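Local coordinates for glycoprotein E (Human herpesvirus 1, PDB 2GIY), which pairs with gI to form a receptor for the Fc part of host IgG and to drive spread of the virus from cell to cell in epithelia, at residues A[49-54]-A[146-151]; A[65-70]-A[157-162]; A[96-101]-A[129-134]; A[15-20]-A[31-36]. All blocks are in the same frame, centred on the assembly; numbering follows the deposited sequence.

Interaction 1 of 4, residues A[49-54]-A[146-151]; sequences VVWLRF and YLCVVY
C148 lies over the indole of W51 with both CB and sulfur, a Cys sulfur-aromatic contact joined to a CH-pi contact. The CB sits 3.7 Å from the centroid of the W51 six-membered ring, close to its normal; SG is 4.2 Å from the same centroid, displaced toward the CE2-CZ2 side. With SG trans to the backbone N (chi1 -178°), the sulfur also reaches V49 CG1 at 3.8 Å. The edge of the same indole meets Y146, CZ3 to CB at 4.0 Å. Y146 turns a ring face to R53, whose CG lies 4.2 Å from the ring centroid while the two side chains run alongside, pointing the same way; the Y146 hydroxyl bonds H142 O, four residues back, as in the tyrosine corner of immunoglobulin domains. On the other face of the sheet, L52 CD1 touches V149 CG2, and the F54 ring brings CE2 to L147 CD1. Two hydrogen-bonded pairs, V50 with V149 and L52 with L147, hold the strands antiparallel, V149 N to V50 O being 2.7 Å. In this C-terminal domain of the gE ectodomain, W51 and C148 stand where an Ig V domain has its strand C Trp and strand F Cys, but the usual B-F disulfide is absent. Strand 96-103 flanks 49-54, strand 155-165 flanks 146-151, and M15 and L133 pack onto the face that carries W51.

Interaction 2 of 4, residues A[65-70]-A[157-162]; sequences IYESCL and HAWGHI
W159 carries an apolar packing contact with one side-chain hydrogen bond, where residues 65-70 from the connection between strands 45-54 and 96-103 lie on the six-strand sheet. Its indole projects from strand 155-165 with L70 over one face and E67 at its edge. L70 CD1 stands over the centre of that face, 3.6 Å from the centroid of the W159 six-membered ring, its side chain at about a right angle to the indole. At the edge, W159 NE1 donates to E67 OE2 at 3.2 Å; the oxygen is almost in the indole plane, though the N-H is bent (146°), and it is met on its anti side, with the carboxylate turned 78° to the ring. The segment 65-70 changes course here: Y66 centres an inverse gamma turn that ends the strand and leads into a short, weakly bonded helix, tied down by the C69-C78 disulfide. By its strand order the sheet matches the G-F-C-C' sheet of an Ig V domain, so the segment probably lies in a long insertion between C and C'. I65 splits its branches: CG2 meets W159 CH2 at 3.8 Å, while I65 CD1 rests over the H161 imidazole, 3.6 Å from H161 CG. W159 and H161 both send their side chains from the strand toward 65-70. The other carboxylate oxygen of E67 forms a salt bridge with R14 of the second subunit.

Interaction 3 of 4, residues A[96-101]-A[129-134]; sequences AVRSYA and ASVNLE
The R98 guanidinium meets S130 O at its edge, while W126 supplies a cation-pi partner to the same group. The carbonyl oxygen lies 3.0 Å from R98 NE and is tilted 25° from the guanidinium plane; R98 NH2 adds a weak second bond to S130 O at 3.3 Å. Seen from the carbonyl, NE sits well above its plane (57°), not on a lone pair. The R98 chain leaves strand 96-103 with CG opposite the backbone N (chi1 -164°) and bends at chi3, which brings the edge round to the loop. The other flat group, the Y100 ring, crosses V131 at about a right angle: its hydroxyl end reaches V131 CG1, with OH 3.5 Å from that methyl. Farther along, A96 CB and L133 CD2 touch loosely at 4.5 Å. S130 itself is shaped by an ST turn, its OG accepting from N132 N at 3.0 Å. S130 OG and V131 N both bind E182 of the second subunit, which lies in the construct's tail past the natural sequence. One carbonyl thus receives one N-H, from NE, and more weakly a second, from NH2, tying strand 96-103 to the loop before strand 133-135, across the two layers of the Ig sandwich. Because both bonds are bent and NE approaches out of plane, the attraction is probably largely electrostatic, the guanidinium charge being attracted by both S130 O and the W126 ring.

Interaction 4 of 4, residues A[15-20]-A[31-36]; sequences METPEA and TNVSIH
M15 and I35 lie side by side, pointing the same way from a non-hydrogen-bonded pair, with M15 CG 4.0 Å from I35 CG1. M15 CG stands trans to its backbone N (chi1 -177°) and the chain stays extended to SD, then bends at chi3, swinging CE to the side where it lies 4.2 Å from I35 CD1. V33 crosses M15 obliquely: its CG1 meets M15 CG at 3.7 Å, and its other methyl, CG2, faces T17, lying 3.7 Å from OG1. V33 is therefore wedged between M15 and T17, one branch to each, on the face turned to W51 and C148 of the core. On the opposite face, E16 and S34 form the hydrogen-bonded pair. S34 N donates to E16 O at 2.8 Å and E16 N to S34 O at 2.9 Å, while the E16 carboxylate leads away from its neighbour. Past this pair there are no further bridges, and a water links the T17 hydroxyl to the N32 backbone N-H: it accepts from N32 N at 2.7 Å and is hydrogen-bonded to T17 OG1 at 2.9 Å. P18 CD comes near N32 O only loosely. N32 is a predicted N-glycosylation site, with no sugar in this model. Strands 11-16 and 34-39 make an antiparallel pair, and beyond T17 and P18 the chain crosses over so that 20-22 runs parallel to 155-165 in the other sheet. That switch of the first strand from one sheet to the other, A to A', is typical of an Ig V domain.

How the interactions relate
Interactions 1 and 4 each touch all the others. The centre of interaction 1 is about 8 Å from that of interaction 2, 10 Å from interaction 3 and 11 Å from interaction 4. It shares its sheet with interaction 2 through Y146 O and I162 N, 2.8 Å apart, and with interaction 3 through W51 N and A96 O. W51 NE1 also joins the layers, 2.7 Å from V131 O. From interaction 4, M15 CE packs on C148 and V150, V33 on W51, and M15 SD on G160, while N132 OD1 of interaction 3 is 2.7 Å from V33 N. Interactions 2 and 3 do not touch. The Fc-binding region spans interactions 1 to 3 and residues 31-36, but not 15-20.

Interaction 1 of 4, residues A[49-54]-A[146-151]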
loop_
_atom_site.group_PDB
_atom_site.type_symbol
_atom_site.label_atom_id
_atom_site.label_comp_id
_atom_site.label_asym_id
_atom_site.label_seq_id
_atom_site.Cartn_x
_atom_site.Cartn_y
_atom_site.Cartn_z
ATOM N N VAL A 49 -12.574 6.115 8.527
ATOM C CA VAL A 49 -11.136 6.298 8.679
ATOM C C VAL A 49 -10.952 6.261 10.188
ATOM O O VAL A 49 -11.395 7.156 10.906
ATOM C CB VAL A 49 -10.664 7.641 8.100
ATOM C CG1 VAL A 49 -9.182 7.851 8.406
ATOM C CG2 VAL A 49 -10.898 7.656 6.587
ATOM N N VAL A 50 -10.301 5.208 10.663
ATOM C CA VAL A 50 -10.122 5.006 12.092
ATOM C C VAL A 50 -8.695 5.133 12.579
ATOM O O VAL A 50 -7.777 4.575 11.978
ATOM C CB VAL A 50 -10.629 3.594 12.502
ATOM C CG1 VAL A 50 -10.398 3.358 13.987
ATOM C CG2 VAL A 50 -12.104 3.444 12.157
ATOM N N TRP A 51 -8.516 5.870 13.673
ATOM C CA TRP A 51 -7.205 6.026 14.283
ATOM C C TRP A 51 -7.187 5.198 15.559
ATOM O O TRP A 51 -8.095 5.295 16.387
ATOM C CB TRP A 51 -6.904 7.491 14.641
ATOM C CG TRP A 51 -6.397 8.300 13.491
ATOM C CD1 TRP A 51 -7.120 9.155 12.708
ATOM C CD2 TRP A 51 -5.060 8.314 12.975
ATOM N NE1 TRP A 51 -6.314 9.700 11.737
ATOM C CE2 TRP A 51 -5.045 9.201 11.878
ATOM C CE3 TRP A 51 -3.872 7.661 13.336
ATOM C CZ2 TRP A 51 -3.886 9.454 11.129
ATOM C CZ3 TRP A 51 -2.713 7.912 12.588
ATOM C CH2 TRP A 51 -2.734 8.803 11.499
ATOM N N LEU A 52 -6.157 4.375 15.703
ATOM C CA LEU A 52 -5.994 3.536 16.882
ATOM C C LEU A 52 -4.681 3.952 17.536
ATOM O O LEU A 52 -3.720 4.285 16.843
ATOM C CB LEU A 52 -5.932 2.058 16.480
ATOM C CG LEU A 52 -7.130 1.536 15.687
ATOM C CD1 LEU A 52 -6.881 0.079 15.295
ATOM C CD2 LEU A 52 -8.403 1.667 16.521
ATOM N N ARG A 53 -4.653 3.950 18.866
ATOM C CA ARG A 53 -3.469 4.340 19.629
ATOM C C ARG A 53 -3.058 3.179 20.541
ATOM O O ARG A 53 -3.891 2.601 21.237
ATOM C CB ARG A 53 -3.792 5.583 20.474
ATOM C CG ARG A 53 -2.634 6.147 21.290
ATOM C CD ARG A 53 -3.099 7.310 22.174
ATOM N NE ARG A 53 -4.188 6.896 23.059
ATOM C CZ ARG A 53 -4.768 7.671 23.974
ATOM N NH1 ARG A 53 -4.372 8.928 24.146
ATOM N NH2 ARG A 53 -5.754 7.182 24.720
ATOM N N PHE A 54 -1.775 2.843 20.539
ATOM C CA PHE A 54 -1.284 1.749 21.366
ATOM C C PHE A 54 -0.186 2.191 22.316
ATOM O O PHE A 54 0.752 2.894 21.926
ATOM C CB PHE A 54 -0.758 0.614 20.481
ATOM C CG PHE A 54 -1.828 -0.071 19.676
ATOM C CD1 PHE A 54 -2.543 -1.140 20.208
ATOM C CD2 PHE A 54 -2.131 0.363 18.390
ATOM C CE1 PHE A 54 -3.550 -1.768 19.470
ATOM C CE2 PHE A 54 -3.134 -0.254 17.642
ATOM C CZ PHE A 54 -3.848 -1.325 18.185
ATOM N N TYR A 146 0.627 4.624 16.616
ATOM C CA TYR A 146 -0.658 4.966 16.023
ATOM C C TYR A 146 -0.881 4.224 14.714
ATOM O O TYR A 146 0.029 4.100 13.897
ATOM C CB TYR A 146 -0.734 6.475 15.752
ATOM C CG TYR A 146 -0.741 7.338 16.993
ATOM C CD1 TYR A 146 0.401 7.464 17.789
ATOM C CD2 TYR A 146 -1.896 8.012 17.387
ATOM C CE1 TYR A 146 0.390 8.238 18.949
ATOM C CE2 TYR A 146 -1.916 8.791 18.547
ATOM C CZ TYR A 146 -0.770 8.898 19.319
ATOM O OH TYR A 146 -0.785 9.674 20.454
ATOM N N LEU A 147 -2.099 3.729 14.527
ATOM C CA LEU A 147 -2.470 3.040 13.302
ATOM C C LEU A 147 -3.668 3.760 12.698
ATOM O O LEU A 147 -4.599 4.151 13.408
ATOM C CB LEU A 147 -2.854 1.578 13.576
ATOM C CG LEU A 147 -1.755 0.517 13.427
ATOM C CD1 LEU A 147 -0.676 0.731 14.478
ATOM C CD2 LEU A 147 -2.365 -0.878 13.560
ATOM N N CYS A 148 -3.627 3.955 11.390
ATOM C CA CYS A 148 -4.727 4.581 10.681
ATOM C C CYS A 148 -5.283 3.459 9.819
ATOM O O CYS A 148 -4.562 2.889 8.999
ATOM C CB CYS A 148 -4.233 5.736 9.809
ATOM S SG CYS A 148 -5.589 6.586 8.947
ATOM N N VAL A 149 -6.554 3.122 10.029
ATOM C CA VAL A 149 -7.187 2.044 9.286
ATOM C C VAL A 149 -8.396 2.542 8.503
ATOM O O VAL A 149 -9.250 3.243 9.043
ATOM C CB VAL A 149 -7.659 0.919 10.238
ATOM C CG1 VAL A 149 -8.197 -0.254 9.434
ATOM C CG2 VAL A 149 -6.504 0.480 11.139
ATOM N N VAL A 150 -8.468 2.175 7.231
ATOM C CA VAL A 150 -9.594 2.599 6.420
ATOM C C VAL A 150 -10.527 1.450 6.084
ATOM O O VAL A 150 -10.128 0.476 5.442
ATOM C CB VAL A 150 -9.130 3.251 5.105
ATOM C CG1 VAL A 150 -10.342 3.767 4.326
ATOM C CG2 VAL A 150 -8.166 4.396 5.404
ATOM N N TYR A 151 -11.774 1.574 6.524
ATOM C CA TYR A 151 -12.783 0.568 6.242
ATOM C C TYR A 151 -13.694 1.048 5.126
ATOM O O TYR A 151 -13.952 2.243 4.991
ATOM C CB TYR A 151 -13.681 0.298 7.453
ATOM C CG TYR A 151 -13.007 -0.348 8.634
ATOM C CD1 TYR A 151 -12.225 0.402 9.510
ATOM C CD2 TYR A 151 -13.160 -1.711 8.884
ATOM C CE1 TYR A 151 -11.609 -0.191 10.615
ATOM C CE2 TYR A 151 -12.550 -2.315 9.985
ATOM C CZ TYR A 151 -11.778 -1.549 10.844
ATOM O OH TYR A 151 -11.183 -2.136 11.940
#

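Interaction 2 of 4, residues A[65-70]-A[157-162]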
loop_
_atom_site.group_PDB
_atom_site.type_symbol
_atom_site.label_atom_id
_atom_site.label_comp_id
_atom_site.label_asym_id
_atom_site.label_seq_id
_atom_site.Cartn_x
_atom_site.Cartn_y
_atom_site.Cartn_z
ATOM N N ILE A 65 3.240 -5.440 15.352
ATOM C CA ILE A 65 1.903 -5.293 14.795
ATOM C C ILE A 65 1.497 -6.608 14.132
ATOM O O ILE A 65 2.158 -7.063 13.200
ATOM C CB ILE A 65 1.867 -4.145 13.735
ATOM C CG1 ILE A 65 2.237 -2.812 14.396
ATOM C CG2 ILE A 65 0.480 -4.052 13.103
ATOM C CD1 ILE A 65 2.506 -1.678 13.414
ATOM N N TYR A 66 0.431 -7.227 14.634
ATOM C CA TYR A 66 -0.059 -8.480 14.073
ATOM C C TYR A 66 -1.005 -8.121 12.920
ATOM O O TYR A 66 -2.206 -7.965 13.121
ATOM C CB TYR A 66 -0.825 -9.279 15.137
ATOM C CG TYR A 66 0.017 -9.885 16.257
ATOM C CD1 TYR A 66 1.383 -9.618 16.374
ATOM C CD2 TYR A 66 -0.571 -10.723 17.204
ATOM C CE1 TYR A 66 2.145 -10.180 17.422
ATOM C CE2 TYR A 66 0.174 -11.283 18.245
ATOM C CZ TYR A 66 1.522 -11.010 18.349
ATOM O OH TYR A 66 2.236 -11.571 19.387
ATOM N N GLU A 67 -0.465 -8.005 11.709
ATOM C CA GLU A 67 -1.277 -7.621 10.556
ATOM C C GLU A 67 -2.557 -8.424 10.327
ATOM O O GLU A 67 -3.622 -7.840 10.123
ATOM C CB GLU A 67 -0.428 -7.637 9.281
ATOM C CG GLU A 67 -1.216 -7.279 8.024
ATOM C CD GLU A 67 -0.323 -7.071 6.819
ATOM O OE1 GLU A 67 0.617 -7.868 6.636
ATOM O OE2 GLU A 67 -0.566 -6.115 6.051
ATOM N N SER A 68 -2.464 -9.751 10.353
ATOM C CA SER A 68 -3.641 -10.588 10.128
ATOM C C SER A 68 -4.718 -10.320 11.170
ATOM O O SER A 68 -5.910 -10.402 10.875
ATOM C CB SER A 68 -3.262 -12.069 10.160
ATOM O OG SER A 68 -2.780 -12.445 11.437
ATOM N N CYS A 69 -4.288 -10.002 12.388
ATOM C CA CYS A 69 -5.212 -9.720 13.479
ATOM C C CYS A 69 -6.065 -8.473 13.263
ATOM O O CYS A 69 -7.185 -8.388 13.766
ATOM C CB CYS A 69 -4.442 -9.574 14.786
ATOM S SG CYS A 69 -4.030 -11.162 15.569
ATOM N N LEU A 70 -5.533 -7.501 12.531
ATOM C CA LEU A 70 -6.283 -6.280 12.273
ATOM C C LEU A 70 -7.615 -6.606 11.601
ATOM O O LEU A 70 -8.618 -5.931 11.838
ATOM C CB LEU A 70 -5.466 -5.334 11.383
ATOM C CG LEU A 70 -4.069 -4.949 11.883
ATOM C CD1 LEU A 70 -3.411 -4.005 10.883
ATOM C CD2 LEU A 70 -4.168 -4.279 13.251
ATOM N N HIS A 157 -9.694 -1.796 3.960
ATOM C CA HIS A 157 -9.212 -1.690 2.584
ATOM C C HIS A 157 -7.801 -1.130 2.502
ATOM O O HIS A 157 -7.164 -1.178 1.452
ATOM C CB HIS A 157 -10.162 -0.836 1.741
ATOM C CG HIS A 157 -11.375 -1.579 1.285
ATOM N ND1 HIS A 157 -11.797 -1.584 -0.027
ATOM C CD2 HIS A 157 -12.232 -2.382 1.959
ATOM C CE1 HIS A 157 -12.860 -2.360 -0.141
ATOM N NE2 HIS A 157 -13.144 -2.857 1.048
ATOM N N ALA A 158 -7.314 -0.598 3.616
ATOM C CA ALA A 158 -5.967 -0.052 3.684
ATOM C C ALA A 158 -5.652 0.287 5.128
ATOM O O ALA A 158 -6.554 0.532 5.927
ATOM C CB ALA A 158 -5.846 1.209 2.819
ATOM N N TRP A 159 -4.369 0.280 5.468
ATOM C CA TRP A 159 -3.955 0.648 6.815
ATOM C C TRP A 159 -2.486 1.035 6.818
ATOM O O TRP A 159 -1.730 0.687 5.903
ATOM C CB TRP A 159 -4.195 -0.491 7.820
ATOM C CG TRP A 159 -3.233 -1.645 7.713
ATOM C CD1 TRP A 159 -3.332 -2.724 6.881
ATOM C CD2 TRP A 159 -2.022 -1.823 8.461
ATOM N NE1 TRP A 159 -2.258 -3.566 7.067
ATOM C CE2 TRP A 159 -1.439 -3.036 8.029
ATOM C CE3 TRP A 159 -1.372 -1.076 9.452
ATOM C CZ2 TRP A 159 -0.233 -3.519 8.557
ATOM C CZ3 TRP A 159 -0.173 -1.558 9.976
ATOM C CH2 TRP A 159 0.381 -2.767 9.526
ATOM N N GLY A 160 -2.091 1.777 7.844
ATOM C CA GLY A 160 -0.710 2.188 7.962
ATOM C C GLY A 160 -0.407 2.471 9.415
ATOM O O GLY A 160 -1.328 2.595 10.228
ATOM N N HIS A 161 0.873 2.554 9.755
ATOM C CA HIS A 161 1.252 2.842 11.130
ATOM C C HIS A 161 2.254 3.982 11.207
ATOM O O HIS A 161 3.041 4.209 10.279
ATOM C CB HIS A 161 1.837 1.596 11.808
ATOM C CG HIS A 161 3.117 1.112 11.194
ATOM N ND1 HIS A 161 3.161 0.431 9.996
ATOM C CD2 HIS A 161 4.400 1.213 11.614
ATOM C CE1 HIS A 161 4.415 0.133 9.705
ATOM N NE2 HIS A 161 5.188 0.598 10.671
ATOM N N ILE A 162 2.203 4.706 12.321
ATOM C CA ILE A 162 3.106 5.815 12.573
ATOM C C ILE A 162 3.491 5.800 14.043
ATOM O O ILE A 162 2.620 5.857 14.909
ATOM C CB ILE A 162 2.447 7.190 12.322
ATOM C CG1 ILE A 162 1.781 7.235 10.950
ATOM C CG2 ILE A 162 3.507 8.288 12.419
ATOM C CD1 ILE A 162 1.013 8.523 10.713
#

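Interaction 3 of 4, residues A[96-101]-A[129-134]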
loop_
_atom_site.group_PDB
_atom_site.type_symbol
_atom_site.label_atom_id
_atom_site.label_comp_id
_atom_site.label_asym_id
_atom_site.label_seq_id
_atom_site.Cartn_x
_atom_site.Cartn_y
_atom_site.Cartn_z
ATOM N N ALA A 96 -9.994 7.972 17.293
ATOM C CA ALA A 96 -10.779 8.875 16.471
ATOM C C ALA A 96 -11.346 8.126 15.285
ATOM O O ALA A 96 -10.768 7.137 14.829
ATOM C CB ALA A 96 -9.913 10.038 15.993
ATOM N N VAL A 97 -12.484 8.599 14.791
ATOM C CA VAL A 97 -13.132 7.981 13.647
ATOM C C VAL A 97 -13.855 9.037 12.821
ATOM O O VAL A 97 -14.624 9.835 13.361
ATOM C CB VAL A 97 -14.198 6.943 14.077
ATOM C CG1 VAL A 97 -14.843 6.325 12.844
ATOM C CG2 VAL A 97 -13.572 5.859 14.953
ATOM N N ARG A 98 -13.581 9.064 11.522
ATOM C CA ARG A 98 -14.280 9.983 10.635
ATOM C C ARG A 98 -15.074 9.047 9.732
ATOM O O ARG A 98 -14.499 8.172 9.065
ATOM C CB ARG A 98 -13.305 10.847 9.826
ATOM C CG ARG A 98 -13.973 12.063 9.196
ATOM C CD ARG A 98 -12.979 13.009 8.524
ATOM N NE ARG A 98 -12.364 13.980 9.434
ATOM C CZ ARG A 98 -13.009 14.991 10.016
ATOM N NH1 ARG A 98 -14.303 15.175 9.801
ATOM N NH2 ARG A 98 -12.351 15.848 10.783
ATOM N N SER A 99 -16.394 9.210 9.729
ATOM C CA SER A 99 -17.259 8.344 8.940
ATOM C C SER A 99 -17.878 9.027 7.735
ATOM O O SER A 99 -18.129 10.231 7.747
ATOM C CB SER A 99 -18.363 7.772 9.831
ATOM O OG SER A 99 -17.794 7.055 10.915
ATOM N N TYR A 100 -18.114 8.230 6.697
ATOM C CA TYR A 100 -18.689 8.706 5.449
ATOM C C TYR A 100 -19.828 7.761 5.085
ATOM O O TYR A 100 -19.725 6.551 5.285
ATOM C CB TYR A 100 -17.628 8.683 4.337
ATOM C CG TYR A 100 -16.326 9.383 4.687
ATOM C CD1 TYR A 100 -15.439 8.836 5.624
ATOM C CD2 TYR A 100 -15.987 10.595 4.091
ATOM C CE1 TYR A 100 -14.247 9.485 5.956
ATOM C CE2 TYR A 100 -14.801 11.254 4.415
ATOM C CZ TYR A 100 -13.936 10.695 5.347
ATOM O OH TYR A 100 -12.778 11.356 5.664
ATOM N N ALA A 101 -20.915 8.307 4.553
ATOM C CA ALA A 101 -22.050 7.474 4.184
ATOM C C ALA A 101 -22.651 7.917 2.860
ATOM O O ALA A 101 -22.610 9.102 2.516
ATOM C CB ALA A 101 -23.100 7.515 5.285
ATOM N N ALA A 129 -11.508 19.476 8.579
ATOM C CA ALA A 129 -11.779 18.867 7.284
ATOM C C ALA A 129 -10.621 17.984 6.819
ATOM O O ALA A 129 -10.272 17.980 5.639
ATOM C CB ALA A 129 -12.056 19.953 6.251
ATOM N N SER A 130 -10.043 17.222 7.743
ATOM C CA SER A 130 -8.914 16.362 7.412
ATOM C C SER A 130 -8.910 15.065 8.213
ATOM O O SER A 130 -9.529 14.981 9.270
ATOM C CB SER A 130 -7.606 17.117 7.669
ATOM O OG SER A 130 -6.478 16.270 7.527
ATOM N N VAL A 131 -8.206 14.057 7.704
ATOM C CA VAL A 131 -8.109 12.779 8.401
ATOM C C VAL A 131 -6.843 12.755 9.246
ATOM O O VAL A 131 -6.592 11.797 9.981
ATOM C CB VAL A 131 -8.078 11.582 7.417
ATOM C CG1 VAL A 131 -9.415 11.459 6.712
ATOM C CG2 VAL A 131 -6.962 11.758 6.406
ATOM N N ASN A 132 -6.043 13.812 9.144
ATOM C CA ASN A 132 -4.812 13.883 9.919
ATOM C C ASN A 132 -5.049 14.340 11.346
ATOM O O ASN A 132 -6.013 15.045 11.639
ATOM C CB ASN A 132 -3.808 14.821 9.249
ATOM C CG ASN A 132 -3.160 14.197 8.040
ATOM O OD1 ASN A 132 -2.504 13.159 8.143
ATOM N ND2 ASN A 132 -3.336 14.823 6.883
ATOM N N LEU A 133 -4.158 13.919 12.235
ATOM C CA LEU A 133 -4.236 14.279 13.644
ATOM C C LEU A 133 -3.260 15.406 13.931
ATOM O O LEU A 133 -2.144 15.414 13.414
ATOM C CB LEU A 133 -3.855 13.085 14.523
ATOM C CG LEU A 133 -4.686 11.808 14.416
ATOM C CD1 LEU A 133 -4.063 10.738 15.311
ATOM C CD2 LEU A 133 -6.126 12.090 14.829
ATOM N N GLU A 134 -3.677 16.350 14.767
ATOM C CA GLU A 134 -2.812 17.453 15.140
ATOM C C GLU A 134 -2.524 17.401 16.631
ATOM O O GLU A 134 -3.426 17.168 17.436
ATOM C CB GLU A 134 -3.452 18.796 14.786
ATOM C CG GLU A 134 -3.224 19.216 13.349
ATOM C CD GLU A 134 -3.632 20.650 13.095
ATOM O OE1 GLU A 134 -3.409 21.496 13.988
ATOM O OE2 GLU A 134 -4.163 20.933 12.000
#

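Interaction 4 of 4, residues A[15-20]-A[31-36]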
loop_
_atom_site.group_PDB
_atom_site.type_symbol
_atom_site.label_atom_id
_atom_site.label_comp_id
_atom_site.label_asym_id
_atom_site.label_seq_id
_atom_site.Cartn_x
_atom_site.Cartn_y
_atom_site.Cartn_z
ATOM N N MET A 15 -2.993 4.131 0.782
ATOM C CA MET A 15 -2.553 5.009 1.861
ATOM C C MET A 15 -1.037 5.178 1.865
ATOM O O MET A 15 -0.296 4.231 1.595
ATOM C CB MET A 15 -2.997 4.453 3.217
ATOM C CG MET A 15 -2.648 5.351 4.396
ATOM S SD MET A 15 -2.969 4.571 5.999
ATOM C CE MET A 15 -4.735 4.315 5.894
ATOM N N GLU A 16 -0.588 6.386 2.180
ATOM C CA GLU A 16 0.837 6.694 2.234
ATOM C C GLU A 16 1.135 7.577 3.437
ATOM O O GLU A 16 0.404 8.522 3.719
ATOM C CB GLU A 16 1.270 7.427 0.959
ATOM C CG GLU A 16 1.345 6.562 -0.289
ATOM C CD GLU A 16 2.643 5.782 -0.378
ATOM O OE1 GLU A 16 3.718 6.419 -0.388
ATOM O OE2 GLU A 16 2.594 4.533 -0.439
ATOM N N THR A 17 2.208 7.261 4.151
ATOM C CA THR A 17 2.612 8.054 5.305
ATOM C C THR A 17 3.946 7.585 5.851
ATOM O O THR A 17 4.285 6.410 5.744
ATOM C CB THR A 17 1.595 7.967 6.461
ATOM O OG1 THR A 17 2.101 8.697 7.589
ATOM C CG2 THR A 17 1.375 6.514 6.871
ATOM N N PRO A 18 4.733 8.509 6.418
ATOM C CA PRO A 18 6.027 8.118 6.983
ATOM C C PRO A 18 5.709 7.180 8.145
ATOM O O PRO A 18 4.635 7.282 8.746
ATOM C CB PRO A 18 6.606 9.447 7.456
ATOM C CG PRO A 18 6.053 10.418 6.462
ATOM C CD PRO A 18 4.614 9.976 6.341
ATOM N N GLU A 19 6.623 6.271 8.466
ATOM C CA GLU A 19 6.385 5.325 9.556
ATOM C C GLU A 19 6.684 5.889 10.943
ATOM O O GLU A 19 6.422 5.228 11.948
ATOM C CB GLU A 19 7.208 4.048 9.348
ATOM C CG GLU A 19 6.782 3.215 8.143
ATOM C CD GLU A 19 7.509 1.882 8.062
ATOM O OE1 GLU A 19 8.451 1.661 8.853
ATOM O OE2 GLU A 19 7.142 1.058 7.200
ATOM N N ALA A 20 7.228 7.100 11.007
ATOM C CA ALA A 20 7.540 7.689 12.304
ATOM C C ALA A 20 7.619 9.206 12.318
ATOM O O ALA A 20 8.021 9.838 11.337
ATOM C CB ALA A 20 8.855 7.108 12.834
ATOM N N THR A 31 0.071 14.929 11.578
ATOM C CA THR A 31 0.458 13.750 10.829
ATOM C C THR A 31 0.296 14.190 9.380
ATOM O O THR A 31 -0.300 15.236 9.108
ATOM C CB THR A 31 -0.472 12.548 11.104
ATOM O OG1 THR A 31 -1.825 12.897 10.776
ATOM C CG2 THR A 31 -0.393 12.141 12.567
ATOM N N ASN A 32 0.824 13.405 8.453
ATOM C CA ASN A 32 0.730 13.744 7.042
ATOM C C ASN A 32 0.406 12.491 6.244
ATOM O O ASN A 32 1.198 12.035 5.423
ATOM C CB ASN A 32 2.049 14.355 6.566
ATOM C CG ASN A 32 2.003 14.787 5.117
ATOM O OD1 ASN A 32 1.069 15.469 4.689
ATOM N ND2 ASN A 32 3.016 14.399 4.352
ATOM N N VAL A 33 -0.767 11.930 6.516
ATOM C CA VAL A 33 -1.221 10.730 5.837
ATOM C C VAL A 33 -1.963 11.117 4.566
ATOM O O VAL A 33 -2.730 12.080 4.555
ATOM C CB VAL A 33 -2.180 9.918 6.737
ATOM C CG1 VAL A 33 -2.632 8.653 6.022
ATOM C CG2 VAL A 33 -1.490 9.576 8.050
ATOM N N SER A 34 -1.716 10.371 3.495
ATOM C CA SER A 34 -2.382 10.614 2.225
ATOM C C SER A 34 -3.225 9.385 1.926
ATOM O O SER A 34 -2.730 8.255 1.960
ATOM C CB SER A 34 -1.357 10.828 1.110
ATOM O OG SER A 34 -2.007 11.136 -0.109
ATOM N N ILE A 35 -4.500 9.604 1.637
ATOM C CA ILE A 35 -5.409 8.503 1.354
ATOM C C ILE A 35 -6.222 8.793 0.102
ATOM O O ILE A 35 -6.876 9.829 0.008
ATOM C CB ILE A 35 -6.390 8.293 2.522
ATOM C CG1 ILE A 35 -5.617 7.937 3.795
ATOM C CG2 ILE A 35 -7.390 7.193 2.174
ATOM C CD1 ILE A 35 -6.461 7.999 5.041
ATOM N N HIS A 36 -6.183 7.866 -0.846
ATOM C CA HIS A 36 -6.926 8.009 -2.088
ATOM C C HIS A 36 -7.889 6.844 -2.218
ATOM O O HIS A 36 -7.553 5.707 -1.893
ATOM C CB HIS A 36 -5.971 8.018 -3.282
ATOM C CG HIS A 36 -5.081 9.219 -3.332
ATOM N ND1 HIS A 36 -5.372 10.331 -4.093
ATOM C CD2 HIS A 36 -3.916 9.492 -2.698
ATOM C CE1 HIS A 36 -4.425 11.237 -3.924
ATOM N NE2 HIS A 36 -3.530 10.752 -3.082
HETATM O O HOH W 1 2.388 11.291 8.932
#